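Local coordinates for protein alpha,alpha-trehalose-phosphate synthase (UDP-forming) (PDB 5V0T) that belongs to glycosyltransferase family 20 and has a GT-B fold, with uridine-5'-diphosphate and 6-O-phosphono-alpha-D-glucopyranose bound in the model, at residues K257-M262 with A360-T365; V285-A290 with V305-I310; H267-I272 with Q301-S306; D244-L249 with Y385-D390. One frame throughout, in Å; residues are numbered along the deposited sequence.

Contacts 2 and 3 share strand 305-310 and belong to one beta-alpha-beta unit: contact 3 pairs that strand with 270-275 through backbone hydrogen bonds, and contact 2 lays helix 284-297 against it through aromatic and polar side chains. Both are buried. Contacts 1 and 4 instead join helices, with no hydrogen bond across either. Contact 1 is only partly buried and relies on branched aliphatic side chains, whereas buried contact 4 brings small residues close enough for backbones nearly to meet. Arg364 NH1 bonds to Ala388 O and Gln389 NE2 to Phe363 O, joining contacts 1 and 4. Contact 1 also packs onto the sheet, where Thr365 and Met262 meet Leu271.

Contact 1 (K257-M262 with A360-T365); sequences KPVRTM and AALFRT
Val259 and Leu362 carry this helix-to-helix contact: Val259 sends CG2 to Ala361, while Leu362 CD2 lies against the 257-262 backbone at Pro258 O. Val259 divides its two branches between Ala361 and Thr365. CG2 lies 3.7 Å from Ala361 CB and close to the Ala361 carbonyl oxygen, while CG1, anti to the backbone N (chi1 167°), turns to Thr365 and comes within 3.7 Å of Thr365 CG2. The Val259 and Thr365 side chains cross at a slant, methyl against methyl. From the other direction, Leu362 CD2 sits 3.9 Å from Pro258 O. The same methyl is 4.1 Å from Met262 CB and also meets Val259 CG2, so that it touches three residues of helix 257-266. The rest of Met262 bends away.

Thr365 presents its methyl to Val259 because its hydroxyl is held on its own segment: OG1 bonds to Leu362 O at 2.9 Å, in the carbonyl plane and on a lone pair. The OG1 bond holds the threonine's chi1, and the same oxygen also accepts from Thr365 N. No hydrogen bond crosses the contact; methyl groups meet one another and carbonyl oxygens.

Beneath, both segments rest on strand 270-275, with Leu362 on Met273 and both Thr365 and Met262 on Leu271. Phe363, turned from helix 257-266, packs on helix 380-388, and Ala360 touches Ala250 of helix 243-252.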
loop_
_atom_site.group_PDB
_atom_site.type_symbol
_atom_site.label_atom_id
_atom_site.label_comp_id
_atom_site.label_asym_id
_atom_site.label_seq_id
_atom_site.Cartn_x
_atom_site.Cartn_y
_atom_site.Cartn_z
ATOM N N LYS A 257 12.805 -19.963 14.749
ATOM C CA LYS A 257 14.088 -19.329 15.051
ATOM C C LYS A 257 14.007 -17.807 15.122
ATOM O O LYS A 257 14.563 -17.231 16.073
ATOM C CB LYS A 257 15.144 -19.781 14.033
ATOM N N PRO A 258 13.367 -17.095 14.181
ATOM C CA PRO A 258 13.300 -15.629 14.324
ATOM C C PRO A 258 12.659 -15.177 15.626
ATOM O O PRO A 258 13.177 -14.259 16.275
ATOM C CB PRO A 258 12.477 -15.197 13.101
ATOM C CG PRO A 258 12.677 -16.322 12.098
ATOM C CD PRO A 258 12.707 -17.551 12.937
ATOM N N VAL A 259 11.549 -15.794 16.032
ATOM C CA VAL A 259 10.913 -15.399 17.286
ATOM C C VAL A 259 11.803 -15.758 18.469
ATOM O O VAL A 259 11.985 -14.951 19.394
ATOM C CB VAL A 259 9.512 -16.030 17.403
ATOM C CG1 VAL A 259 8.976 -15.897 18.825
ATOM C CG2 VAL A 259 8.558 -15.391 16.385
ATOM N N ARG A 260 12.404 -16.948 18.439
ATOM C CA ARG A 260 13.251 -17.379 19.549
ATOM C C ARG A 260 14.477 -16.482 19.695
ATOM O O ARG A 260 14.847 -16.112 20.813
ATOM C CB ARG A 260 13.672 -18.844 19.372
ATOM C CG ARG A 260 12.566 -19.855 19.676
ATOM C CD ARG A 260 13.072 -21.306 19.690
ATOM N NE ARG A 260 13.479 -21.774 18.364
ATOM C CZ ARG A 260 14.727 -21.746 17.901
ATOM N NH1 ARG A 260 15.710 -21.269 18.658
ATOM N NH2 ARG A 260 14.993 -22.197 16.680
ATOM N N THR A 261 15.115 -16.101 18.580
ATOM C CA THR A 261 16.293 -15.246 18.705
ATOM C C THR A 261 15.902 -13.817 19.068
ATOM O O THR A 261 16.624 -13.152 19.818
ATOM C CB THR A 261 17.146 -15.271 17.429
ATOM O OG1 THR A 261 16.481 -14.586 16.368
ATOM C CG2 THR A 261 17.435 -16.713 17.010
ATOM N N MET A 262 14.771 -13.326 18.548
ATOM C CA MET A 262 14.269 -12.009 18.956
ATOM C C MET A 262 14.027 -11.950 20.463
ATOM O O MET A 262 14.430 -10.991 21.135
ATOM C CB MET A 262 12.978 -11.677 18.201
ATOM C CG MET A 262 12.526 -10.223 18.322
ATOM S SD MET A 262 13.545 -9.088 17.330
ATOM C CE MET A 262 14.472 -8.251 18.616
ATOM N N ALA A 360 4.749 -11.979 10.302
ATOM C CA ALA A 360 3.564 -12.290 11.088
ATOM C C ALA A 360 3.942 -12.886 12.437
ATOM O O ALA A 360 3.375 -12.509 13.467
ATOM C CB ALA A 360 2.655 -13.247 10.310
ATOM N N ALA A 361 4.886 -13.836 12.449
ATOM C CA ALA A 361 5.327 -14.431 13.707
ATOM C C ALA A 361 5.912 -13.379 14.637
ATOM O O ALA A 361 5.641 -13.396 15.841
ATOM C CB ALA A 361 6.352 -15.542 13.444
ATOM N N LEU A 362 6.696 -12.437 14.090
ATOM C CA LEU A 362 7.306 -11.386 14.907
ATOM C C LEU A 362 6.273 -10.372 15.384
ATOM O O LEU A 362 6.345 -9.897 16.526
ATOM C CB LEU A 362 8.413 -10.680 14.117
ATOM C CG LEU A 362 9.636 -11.555 13.803
ATOM C CD1 LEU A 362 10.582 -10.832 12.867
ATOM C CD2 LEU A 362 10.347 -11.936 15.084
ATOM N N PHE A 363 5.305 -10.027 14.531
ATOM C CA PHE A 363 4.235 -9.120 14.946
ATOM C C PHE A 363 3.599 -9.594 16.248
ATOM O O PHE A 363 3.300 -8.788 17.137
ATOM C CB PHE A 363 3.156 -9.023 13.858
ATOM C CG PHE A 363 3.509 -8.132 12.676
ATOM C CD1 PHE A 363 4.376 -7.070 12.804
ATOM C CD2 PHE A 363 2.921 -8.369 11.430
ATOM C CE1 PHE A 363 4.674 -6.254 11.707
ATOM C CE2 PHE A 363 3.210 -7.562 10.323
ATOM C CZ PHE A 363 4.087 -6.504 10.463
ATOM N N ARG A 364 3.385 -10.907 16.372
ATOM C CA ARG A 364 2.732 -11.488 17.542
ATOM C C ARG A 364 3.550 -11.307 18.821
ATOM O O ARG A 364 2.982 -11.365 19.915
ATOM C CB ARG A 364 2.457 -12.981 17.281
ATOM C CG ARG A 364 1.567 -13.733 18.300
ATOM C CD ARG A 364 1.235 -15.122 17.746
ATOM N NE ARG A 364 0.299 -15.914 18.557
ATOM C CZ ARG A 364 -1.013 -15.995 18.330
ATOM N NH1 ARG A 364 -1.575 -15.311 17.328
ATOM N NH2 ARG A 364 -1.773 -16.751 19.114
ATOM N N THR A 365 4.859 -11.080 18.716
ATOM C CA THR A 365 5.680 -10.837 19.895
ATOM C C THR A 365 5.850 -9.358 20.229
ATOM O O THR A 365 6.473 -9.045 21.242
ATOM C CB THR A 365 7.076 -11.449 19.718
ATOM O OG1 THR A 365 7.865 -10.572 18.909
ATOM C CG2 THR A 365 6.997 -12.801 19.034
#

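Contact 2 (V285-A290 with V305-I310); sequences VERFRA and VSFLQI. With EDO (1,2-ethanediol), chain K.
Arg287 reaches from helix 284-297 past Phe307 to Gln309 on the antiparallel-running strand 305-310. From CB, which faces the strand, the chain leaves with CG anti to the backbone N (chi1 -177°), bringing CG to 3.9 Å from Phe307 CZ. CD follows at 3.8 Å from the same Phe307 CZ and also approaches Gln309 OE1. A bend at chi3 then turns the guanidinium: NE bonds to Thr372 OG1, and NH1 makes a weak bond to Gln309 OE1 at 3.3 Å, with an N-H...O angle of 131°. The stronger partner of NH1 is Asp276 OD1, in a salt bridge, and Gln309 NE2 bonds to that same oxygen.

Beside the arginine, Phe288 and Phe307 form an offset edge-to-face pair, centroids 5.3 Å apart and planes at 75°, the edge of Phe307 directed at the face of Phe288. Gln309 CG and OE1 lie at the edge of the Phe288 ring, OE1 3.7 Å from Phe288 CE1.

The chemistry thus divides: aromatic rings and the arginine methylenes fill the interface between helix and strand, while the buried charge is gathered at Asp276. A carboxylate there, bonded to both arginine and glutamine, would probably offset the cost of burying the guanidinium.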
loop_
_atom_site.group_PDB
_atom_site.type_symbol
_atom_site.label_atom_id
_atom_site.label_comp_id
_atom_site.label_asym_id
_atom_site.label_seq_id
_atom_site.Cartn_x
_atom_site.Cartn_y
_atom_site.Cartn_z
ATOM N N VAL A 285 11.216 9.264 9.453
ATOM C CA VAL A 285 11.997 10.210 10.257
ATOM C C VAL A 285 11.181 10.679 11.453
ATOM O O VAL A 285 11.671 10.694 12.587
ATOM C CB VAL A 285 12.486 11.397 9.404
ATOM C CG1 VAL A 285 13.067 12.522 10.311
ATOM C CG2 VAL A 285 13.558 10.922 8.415
ATOM N N GLU A 286 9.911 11.041 11.226
ATOM C CA GLU A 286 9.066 11.484 12.337
ATOM C C GLU A 286 8.873 10.359 13.340
ATOM O O GLU A 286 8.855 10.589 14.556
ATOM C CB GLU A 286 7.700 11.957 11.824
ATOM C CG GLU A 286 7.732 13.245 10.980
ATOM C CD GLU A 286 8.105 13.000 9.527
ATOM O OE1 GLU A 286 8.405 11.847 9.157
ATOM O OE2 GLU A 286 8.082 13.968 8.739
ATOM N N ARG A 287 8.712 9.141 12.837
ATOM C CA ARG A 287 8.551 7.963 13.681
ATOM C C ARG A 287 9.763 7.753 14.587
ATOM O O ARG A 287 9.623 7.477 15.790
ATOM C CB ARG A 287 8.335 6.757 12.772
ATOM C CG ARG A 287 8.085 5.500 13.482
ATOM C CD ARG A 287 7.798 4.374 12.557
ATOM N NE ARG A 287 6.796 4.677 11.534
ATOM C CZ ARG A 287 6.491 3.814 10.580
ATOM N NH1 ARG A 287 7.124 2.654 10.575
ATOM N NH2 ARG A 287 5.586 4.102 9.634
ATOM N N PHE A 288 10.966 7.861 14.021
ATOM C CA PHE A 288 12.180 7.732 14.829
ATOM C C PHE A 288 12.277 8.864 15.848
ATOM O O PHE A 288 12.656 8.639 17.001
ATOM C CB PHE A 288 13.428 7.717 13.935
ATOM C CG PHE A 288 13.719 6.376 13.264
ATOM C CD1 PHE A 288 12.695 5.511 12.895
ATOM C CD2 PHE A 288 15.033 6.006 12.993
ATOM C CE1 PHE A 288 12.968 4.293 12.263
ATOM C CE2 PHE A 288 15.326 4.790 12.363
ATOM C CZ PHE A 288 14.280 3.932 11.997
ATOM N N ARG A 289 11.942 10.089 15.437
ATOM C CA ARG A 289 12.021 11.228 16.350
ATOM C C ARG A 289 11.056 11.097 17.524
ATOM O O ARG A 289 11.359 11.570 18.627
ATOM C CB ARG A 289 11.771 12.532 15.579
ATOM C CG ARG A 289 12.914 12.833 14.622
ATOM C CD ARG A 289 12.778 14.134 13.841
ATOM N NE ARG A 289 13.985 14.300 13.035
ATOM C CZ ARG A 289 14.223 15.316 12.215
ATOM N NH1 ARG A 289 13.339 16.291 12.080
ATOM N NH2 ARG A 289 15.357 15.346 11.530
ATOM N N ALA A 290 9.897 10.473 17.320
ATOM C CA ALA A 290 8.978 10.312 18.444
ATOM C C ALA A 290 9.437 9.210 19.396
ATOM O O ALA A 290 9.189 9.304 20.602
ATOM C CB ALA A 290 7.568 10.028 17.924
ATOM N N VAL A 305 12.966 -1.051 26.507
ATOM C CA VAL A 305 12.226 -1.205 25.262
ATOM C C VAL A 305 13.224 -1.049 24.125
ATOM O O VAL A 305 14.232 -0.349 24.260
ATOM C CB VAL A 305 11.066 -0.176 25.160
ATOM C CG1 VAL A 305 11.596 1.252 25.245
ATOM C CG2 VAL A 305 10.238 -0.371 23.873
ATOM N N SER A 306 12.963 -1.730 23.017
ATOM C CA SER A 306 13.710 -1.529 21.784
ATOM C C SER A 306 12.735 -1.422 20.623
ATOM O O SER A 306 11.617 -1.938 20.677
ATOM C CB SER A 306 14.711 -2.664 21.515
ATOM O OG SER A 306 15.890 -2.476 22.269
ATOM N N PHE A 307 13.174 -0.720 19.578
ATOM C CA PHE A 307 12.356 -0.382 18.421
ATOM C C PHE A 307 12.983 -1.102 17.226
ATOM O O PHE A 307 14.096 -0.767 16.800
ATOM C CB PHE A 307 12.299 1.141 18.252
ATOM C CG PHE A 307 11.638 1.621 16.981
ATOM C CD1 PHE A 307 10.739 0.829 16.274
ATOM C CD2 PHE A 307 11.928 2.900 16.496
ATOM C CE1 PHE A 307 10.153 1.290 15.087
ATOM C CE2 PHE A 307 11.344 3.373 15.303
ATOM C CZ PHE A 307 10.450 2.568 14.614
ATOM N N LEU A 308 12.297 -2.127 16.739
ATOM C CA LEU A 308 12.685 -2.839 15.529
ATOM C C LEU A 308 12.012 -2.171 14.326
ATOM O O LEU A 308 10.782 -2.191 14.204
ATOM C CB LEU A 308 12.284 -4.310 15.646
ATOM C CG LEU A 308 12.481 -5.155 14.380
ATOM C CD1 LEU A 308 13.957 -5.239 13.983
ATOM C CD2 LEU A 308 11.869 -6.548 14.562
ATOM N N GLN A 309 12.816 -1.578 13.431
ATOM C CA GLN A 309 12.317 -1.034 12.168
ATOM C C GLN A 309 12.884 -1.886 11.041
ATOM O O GLN A 309 14.080 -1.810 10.728
ATOM C CB GLN A 309 12.708 0.430 11.969
ATOM C CG GLN A 309 12.345 0.949 10.554
ATOM C CD GLN A 309 10.846 1.176 10.396
ATOM O OE1 GLN A 309 10.277 1.989 11.096
ATOM N NE2 GLN A 309 10.203 0.444 9.465
ATOM N N ILE A 310 12.040 -2.709 10.449
ATOM C CA ILE A 310 12.393 -3.409 9.221
ATOM C C ILE A 310 11.999 -2.495 8.065
ATOM O O ILE A 310 10.831 -2.099 7.942
ATOM C CB ILE A 310 11.703 -4.774 9.142
ATOM C CG1 ILE A 310 12.235 -5.669 10.260
ATOM C CG2 ILE A 310 11.949 -5.428 7.771
ATOM C CD1 ILE A 310 11.606 -7.095 10.305
HETATM C C1 EDO K . 17.866 -5.348 22.040
HETATM O O1 EDO K . 17.143 -4.962 23.217
HETATM C C2 EDO K . 18.888 -4.263 21.717
HETATM O O2 EDO K . 20.004 -4.360 22.618
#

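Contact 3 (H267-I272 with Q301-S306); sequences HSRKLI and QRNKVS. With EDO (1,2-ethanediol), chain K.
Arg269 lies against Asn303 and Lys304 where two parallel strands of a beta-alpha-beta unit begin, strands 270-275 and 305-310 of the Rossmann-like parallel sheet, connected through helix 284-297. Its side chain, extended from CG to NE, runs alongside the turn at Asn303, which has positive phi. NE bonds to Asn303 O at 2.9 Å; the oxygen lies in the guanidinium plane at its edge, although the donor stands well above the carbonyl plane. The same NE makes a weak bond to Asn303 OD1, and the guanidinium and amide planes are nearly parallel, 17° apart. Asn303 is itself steadied by ND2, which bonds to Asp343 OD1.

Beyond the arginine the backbones pair. Lys270 N bonds to Lys304 O, and Ser306 is held on both its polar backbone atoms: its N donates to Lys270 O at 3.0 Å and its O accepts from Ile272 N at 2.9 Å. These last two bonds lie nearly along the C=O axis, whereas the first is more bent at its oxygen.

Val305 leaves the strand on the face shared with Lys270. Its CG2, anti to the backbone N, meets Lys270 O and reaches Ile272 CD1 at 3.7 Å, beginning the apolar layer on that face, where Leu431 of helix 420-432 also touches Val305. Lys270 stretches away to bond through NZ to Leu431 O.

On the opposite face, Ser306 OG, which also bonds to Thr345 O, and Arg269 NH2 converge on a 1,2-ethanediol, probably from the crystallisation liquor: its O1 lies 2.9 Å from Ser306 OG and 2.9 Å from Arg269 NH2.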
loop_
_atom_site.group_PDB
_atom_site.type_symbol
_atom_site.label_atom_id
_atom_site.label_comp_id
_atom_site.label_asym_id
_atom_site.label_seq_id
_atom_site.Cartn_x
_atom_site.Cartn_y
_atom_site.Cartn_z
ATOM N N HIS A 267 15.746 -9.957 25.895
ATOM C CA HIS A 267 15.643 -10.439 27.273
ATOM C C HIS A 267 14.748 -9.572 28.156
ATOM O O HIS A 267 15.221 -8.823 29.022
ATOM C CB HIS A 267 17.033 -10.614 27.900
ATOM C CG HIS A 267 17.937 -9.438 27.741
ATOM N ND1 HIS A 267 17.846 -8.318 28.538
ATOM C CD2 HIS A 267 18.973 -9.219 26.898
ATOM C CE1 HIS A 267 18.779 -7.452 28.184
ATOM N NE2 HIS A 267 19.476 -7.974 27.190
ATOM N N SER A 268 13.446 -9.678 27.900
ATOM C CA SER A 268 12.327 -9.117 28.656
ATOM C C SER A 268 12.065 -7.644 28.341
ATOM O O SER A 268 11.082 -7.097 28.850
ATOM C CB SER A 268 12.474 -9.266 30.182
ATOM O OG SER A 268 13.317 -8.260 30.714
ATOM N N ARG A 269 12.898 -6.983 27.535
ATOM C CA ARG A 269 12.546 -5.633 27.110
ATOM C C ARG A 269 11.321 -5.697 26.210
ATOM O O ARG A 269 11.116 -6.667 25.478
ATOM C CB ARG A 269 13.704 -4.967 26.358
ATOM C CG ARG A 269 14.949 -4.757 27.215
ATOM C CD ARG A 269 16.040 -4.039 26.431
ATOM N NE ARG A 269 17.265 -3.964 27.224
ATOM C CZ ARG A 269 18.399 -4.580 26.919
ATOM N NH1 ARG A 269 19.451 -4.457 27.724
ATOM N NH2 ARG A 269 18.490 -5.307 25.815
ATOM N N LYS A 270 10.494 -4.657 26.267
ATOM C CA LYS A 270 9.340 -4.640 25.389
ATOM C C LYS A 270 9.779 -4.303 23.968
ATOM O O LYS A 270 10.851 -3.735 23.739
ATOM C CB LYS A 270 8.284 -3.646 25.893
ATOM C CG LYS A 270 7.675 -4.083 27.260
ATOM C CD LYS A 270 6.472 -3.212 27.636
ATOM C CE LYS A 270 5.827 -3.721 28.933
ATOM N NZ LYS A 270 4.718 -2.826 29.366
ATOM N N LEU A 271 8.942 -4.662 23.005
ATOM C CA LEU A 271 9.282 -4.505 21.596
ATOM C C LEU A 271 8.274 -3.602 20.908
ATOM O O LEU A 271 7.076 -3.895 20.899
ATOM C CB LEU A 271 9.335 -5.862 20.892
ATOM C CG LEU A 271 9.609 -5.833 19.391
ATOM C CD1 LEU A 271 10.983 -5.200 19.106
ATOM C CD2 LEU A 271 9.544 -7.250 18.844
ATOM N N ILE A 272 8.765 -2.509 20.342
ATOM C CA ILE A 272 8.029 -1.729 19.354
ATOM C C ILE A 272 8.489 -2.189 17.976
ATOM O O ILE A 272 9.692 -2.231 17.693
ATOM C CB ILE A 272 8.278 -0.223 19.547
ATOM C CG1 ILE A 272 7.899 0.210 20.973
ATOM C CG2 ILE A 272 7.543 0.594 18.473
ATOM C CD1 ILE A 272 8.408 1.615 21.345
ATOM N N GLN A 301 11.785 4.175 30.588
ATOM C CA GLN A 301 11.747 3.376 29.367
ATOM C C GLN A 301 13.136 2.999 28.860
ATOM O O GLN A 301 13.257 2.056 28.066
ATOM C CB GLN A 301 10.994 4.116 28.253
ATOM C CG GLN A 301 9.482 4.229 28.448
ATOM C CD GLN A 301 8.768 2.885 28.447
ATOM O OE1 GLN A 301 9.311 1.870 28.003
ATOM N NE2 GLN A 301 7.539 2.872 28.954
ATOM N N ARG A 302 14.179 3.707 29.290
ATOM C CA ARG A 302 15.520 3.434 28.787
ATOM C C ARG A 302 15.975 2.054 29.239
ATOM O O ARG A 302 15.756 1.659 30.387
ATOM C CB ARG A 302 16.489 4.515 29.258
ATOM C CG ARG A 302 16.146 5.910 28.676
ATOM C CD ARG A 302 16.965 7.001 29.336
ATOM N NE ARG A 302 16.361 8.309 29.104
ATOM C CZ ARG A 302 16.820 9.446 29.607
ATOM N NH1 ARG A 302 17.899 9.442 30.380
ATOM N NH2 ARG A 302 16.193 10.586 29.349
ATOM N N ASN A 303 16.568 1.304 28.307
ATOM C CA ASN A 303 17.006 -0.079 28.491
ATOM C C ASN A 303 15.845 -1.026 28.793
ATOM O O ASN A 303 16.078 -2.188 29.139
ATOM C CB ASN A 303 18.090 -0.197 29.582
ATOM C CG ASN A 303 19.201 -1.178 29.207
ATOM O OD1 ASN A 303 18.998 -2.066 28.377
ATOM N ND2 ASN A 303 20.380 -1.025 29.822
ATOM N N LYS A 304 14.591 -0.570 28.657
ATOM C CA LYS A 304 13.429 -1.421 28.888
ATOM C C LYS A 304 12.583 -1.632 27.640
ATOM O O LYS A 304 11.563 -2.325 27.710
ATOM C CB LYS A 304 12.551 -0.841 30.005
ATOM C CG LYS A 304 13.311 -0.618 31.307
ATOM C CD LYS A 304 14.091 -1.856 31.692
ATOM C CE LYS A 304 14.623 -1.779 33.121
ATOM N NZ LYS A 304 13.572 -2.058 34.129
ATOM N N VAL A 305 12.966 -1.051 26.507
ATOM C CA VAL A 305 12.226 -1.205 25.262
ATOM C C VAL A 305 13.224 -1.049 24.125
ATOM O O VAL A 305 14.232 -0.349 24.260
ATOM C CB VAL A 305 11.066 -0.176 25.160
ATOM C CG1 VAL A 305 11.596 1.252 25.245
ATOM C CG2 VAL A 305 10.238 -0.371 23.873
ATOM N N SER A 306 12.963 -1.730 23.017
ATOM C CA SER A 306 13.710 -1.529 21.784
ATOM C C SER A 306 12.735 -1.422 20.623
ATOM O O SER A 306 11.617 -1.938 20.677
ATOM C CB SER A 306 14.711 -2.664 21.515
ATOM O OG SER A 306 15.890 -2.476 22.269
HETATM C C1 EDO K . 17.866 -5.348 22.040
HETATM O O1 EDO K . 17.143 -4.962 23.217
HETATM C C2 EDO K . 18.888 -4.263 21.717
HETATM O O2 EDO K . 20.004 -4.360 22.618
#

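Contact 4 (D244-L249 with Y385-D390); sequences DEIAEL and YVSAQD
Ile246 and Ala247 meet Ser387 and Ala388 without any ring or amide side chain between them; the flat groups sit behind this line. The Tyr385 ring, turned from helix 243-252, carries Gln389 NE2 on one face, 3.3 Å above the plane and offset toward the rim. That nitrogen also donates to Tyr385 O, 3.0 Å away at an N-H...O angle of 164°, with the oxygen in the amide plane, and it has a second bond to Phe363 O. Gln389 thereby folds back over the end of helix 380-388.

The touching surface is small: methyl groups, a serine CB and backbone atoms. Ile246 CG2, anti to the backbone N, rests on Ser387 CB at 3.6 Å and lies near Ala388 N, with Ala388 CB 4.2 Å from it. Ile246 CD1 approaches the same serine. Ser387 turns its hydroxyl beside its own backbone N (chi1 -65°), where OG bonds to Lys383 O one turn back; the serine therefore offers Ile246 mainly its CB.

Ala247 makes the tightest approach, CB standing 3.2 Å from Ser387 O. With only methyl side chains at Ala247 and Ala388, their CA atoms come within 4.4 Å, and the two backbones almost touch. No hydrogen bond crosses the contact.

Asp244 forms a salt bridge with Arg450, and Val386 packs on helix 435-451. Ala247, Ser387 and Ala388, all small, let the helices approach closely, as small side chains do at close helix crossings; the contact lies in the Rossmann-like domain of a GT-B fold, with the Ile246 side chain about 8 Å from the bound uridine-5'-diphosphate.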
loop_
_atom_site.group_PDB
_atom_site.type_symbol
_atom_site.label_atom_id
_atom_site.label_comp_id
_atom_site.label_asym_id
_atom_site.label_seq_id
_atom_site.Cartn_x
_atom_site.Cartn_y
_atom_site.Cartn_z
ATOM N N ASP A 244 -7.863 -14.243 10.048
ATOM C CA ASP A 244 -7.677 -15.501 10.777
ATOM C C ASP A 244 -6.567 -16.340 10.154
ATOM O O ASP A 244 -5.892 -17.102 10.860
ATOM C CB ASP A 244 -9.002 -16.256 10.852
ATOM C CG ASP A 244 -10.014 -15.543 11.751
ATOM O OD1 ASP A 244 -9.618 -15.043 12.834
ATOM O OD2 ASP A 244 -11.191 -15.446 11.370
ATOM N N GLU A 245 -6.323 -16.157 8.853
ATOM C CA GLU A 245 -5.187 -16.790 8.193
ATOM C C GLU A 245 -3.868 -16.209 8.694
ATOM O O GLU A 245 -2.900 -16.946 8.912
ATOM C CB GLU A 245 -5.334 -16.621 6.679
ATOM C CG GLU A 245 -4.279 -17.292 5.808
ATOM C CD GLU A 245 -4.733 -17.430 4.345
ATOM O OE1 GLU A 245 -5.957 -17.440 4.091
ATOM O OE2 GLU A 245 -3.869 -17.528 3.446
ATOM N N ILE A 246 -3.816 -14.892 8.902
ATOM C CA ILE A 246 -2.602 -14.273 9.426
ATOM C C ILE A 246 -2.360 -14.711 10.863
ATOM O O ILE A 246 -1.214 -14.906 11.282
ATOM C CB ILE A 246 -2.692 -12.741 9.315
ATOM C CG1 ILE A 246 -2.668 -12.294 7.846
ATOM C CG2 ILE A 246 -1.581 -12.064 10.114
ATOM C CD1 ILE A 246 -3.239 -10.900 7.674
ATOM N N ALA A 247 -3.431 -14.844 11.643
ATOM C CA ALA A 247 -3.300 -15.278 13.030
ATOM C C ALA A 247 -2.695 -16.675 13.116
ATOM O O ALA A 247 -1.771 -16.920 13.900
ATOM C CB ALA A 247 -4.670 -15.240 13.719
ATOM N N GLU A 248 -3.218 -17.612 12.324
ATOM C CA GLU A 248 -2.679 -18.964 12.331
ATOM C C GLU A 248 -1.217 -18.975 11.890
ATOM O O GLU A 248 -0.388 -19.689 12.469
ATOM C CB GLU A 248 -3.535 -19.866 11.439
ATOM N N LEU A 249 -0.879 -18.177 10.878
ATOM C CA LEU A 249 0.508 -18.064 10.438
ATOM C C LEU A 249 1.403 -17.514 11.544
ATOM O O LEU A 249 2.513 -18.009 11.764
ATOM C CB LEU A 249 0.575 -17.167 9.200
ATOM C CG LEU A 249 1.786 -17.216 8.272
ATOM C CD1 LEU A 249 2.118 -18.660 7.832
ATOM C CD2 LEU A 249 1.518 -16.325 7.072
ATOM N N TYR A 385 -0.573 -6.577 11.509
ATOM C CA TYR A 385 -0.135 -6.520 12.903
ATOM C C TYR A 385 -1.274 -6.900 13.844
ATOM O O TYR A 385 -1.106 -7.734 14.741
ATOM C CB TYR A 385 0.415 -5.126 13.267
ATOM C CG TYR A 385 0.677 -5.022 14.749
ATOM C CD1 TYR A 385 1.853 -5.521 15.300
ATOM C CD2 TYR A 385 -0.285 -4.489 15.615
ATOM C CE1 TYR A 385 2.079 -5.488 16.687
ATOM C CE2 TYR A 385 -0.069 -4.459 17.001
ATOM C CZ TYR A 385 1.119 -4.948 17.521
ATOM O OH TYR A 385 1.344 -4.910 18.881
ATOM N N VAL A 386 -2.451 -6.309 13.647
ATOM C CA VAL A 386 -3.574 -6.629 14.518
ATOM C C VAL A 386 -3.944 -8.103 14.393
ATOM O O VAL A 386 -4.187 -8.786 15.396
ATOM C CB VAL A 386 -4.768 -5.717 14.194
ATOM C CG1 VAL A 386 -6.014 -6.230 14.898
ATOM C CG2 VAL A 386 -4.457 -4.267 14.588
ATOM N N SER A 387 -4.001 -8.608 13.157
ATOM C CA SER A 387 -4.406 -9.992 12.904
ATOM C C SER A 387 -3.457 -10.999 13.546
ATOM O O SER A 387 -3.881 -12.098 13.910
ATOM C CB SER A 387 -4.466 -10.245 11.394
ATOM O OG SER A 387 -5.478 -9.476 10.769
ATOM N N ALA A 388 -2.173 -10.653 13.668
ATOM C CA ALA A 388 -1.191 -11.599 14.189
ATOM C C ALA A 388 -1.298 -11.800 15.698
ATOM O O ALA A 388 -0.751 -12.782 16.217
ATOM C CB ALA A 388 0.226 -11.117 13.839
ATOM N N GLN A 389 -1.974 -10.893 16.409
ATOM C CA GLN A 389 -1.890 -10.861 17.862
ATOM C C GLN A 389 -2.507 -12.100 18.498
ATOM O O GLN A 389 -3.460 -12.695 17.984
ATOM C CB GLN A 389 -2.574 -9.606 18.422
ATOM C CG GLN A 389 -1.860 -8.317 18.022
ATOM C CD GLN A 389 -0.376 -8.393 18.323
ATOM O OE1 GLN A 389 0.024 -8.542 19.485
ATOM N NE2 GLN A 389 0.451 -8.329 17.275
ATOM N N ASP A 390 -1.933 -12.492 19.625
ATOM C CA ASP A 390 -2.551 -13.502 20.476
ATOM C C ASP A 390 -3.705 -12.846 21.222
ATOM O O ASP A 390 -3.471 -11.918 22.001
ATOM C CB ASP A 390 -1.514 -14.057 21.445
ATOM C CG ASP A 390 -2.077 -15.085 22.427
ATOM O OD1 ASP A 390 -3.292 -15.396 22.414
ATOM O OD2 ASP A 390 -1.263 -15.589 23.229
#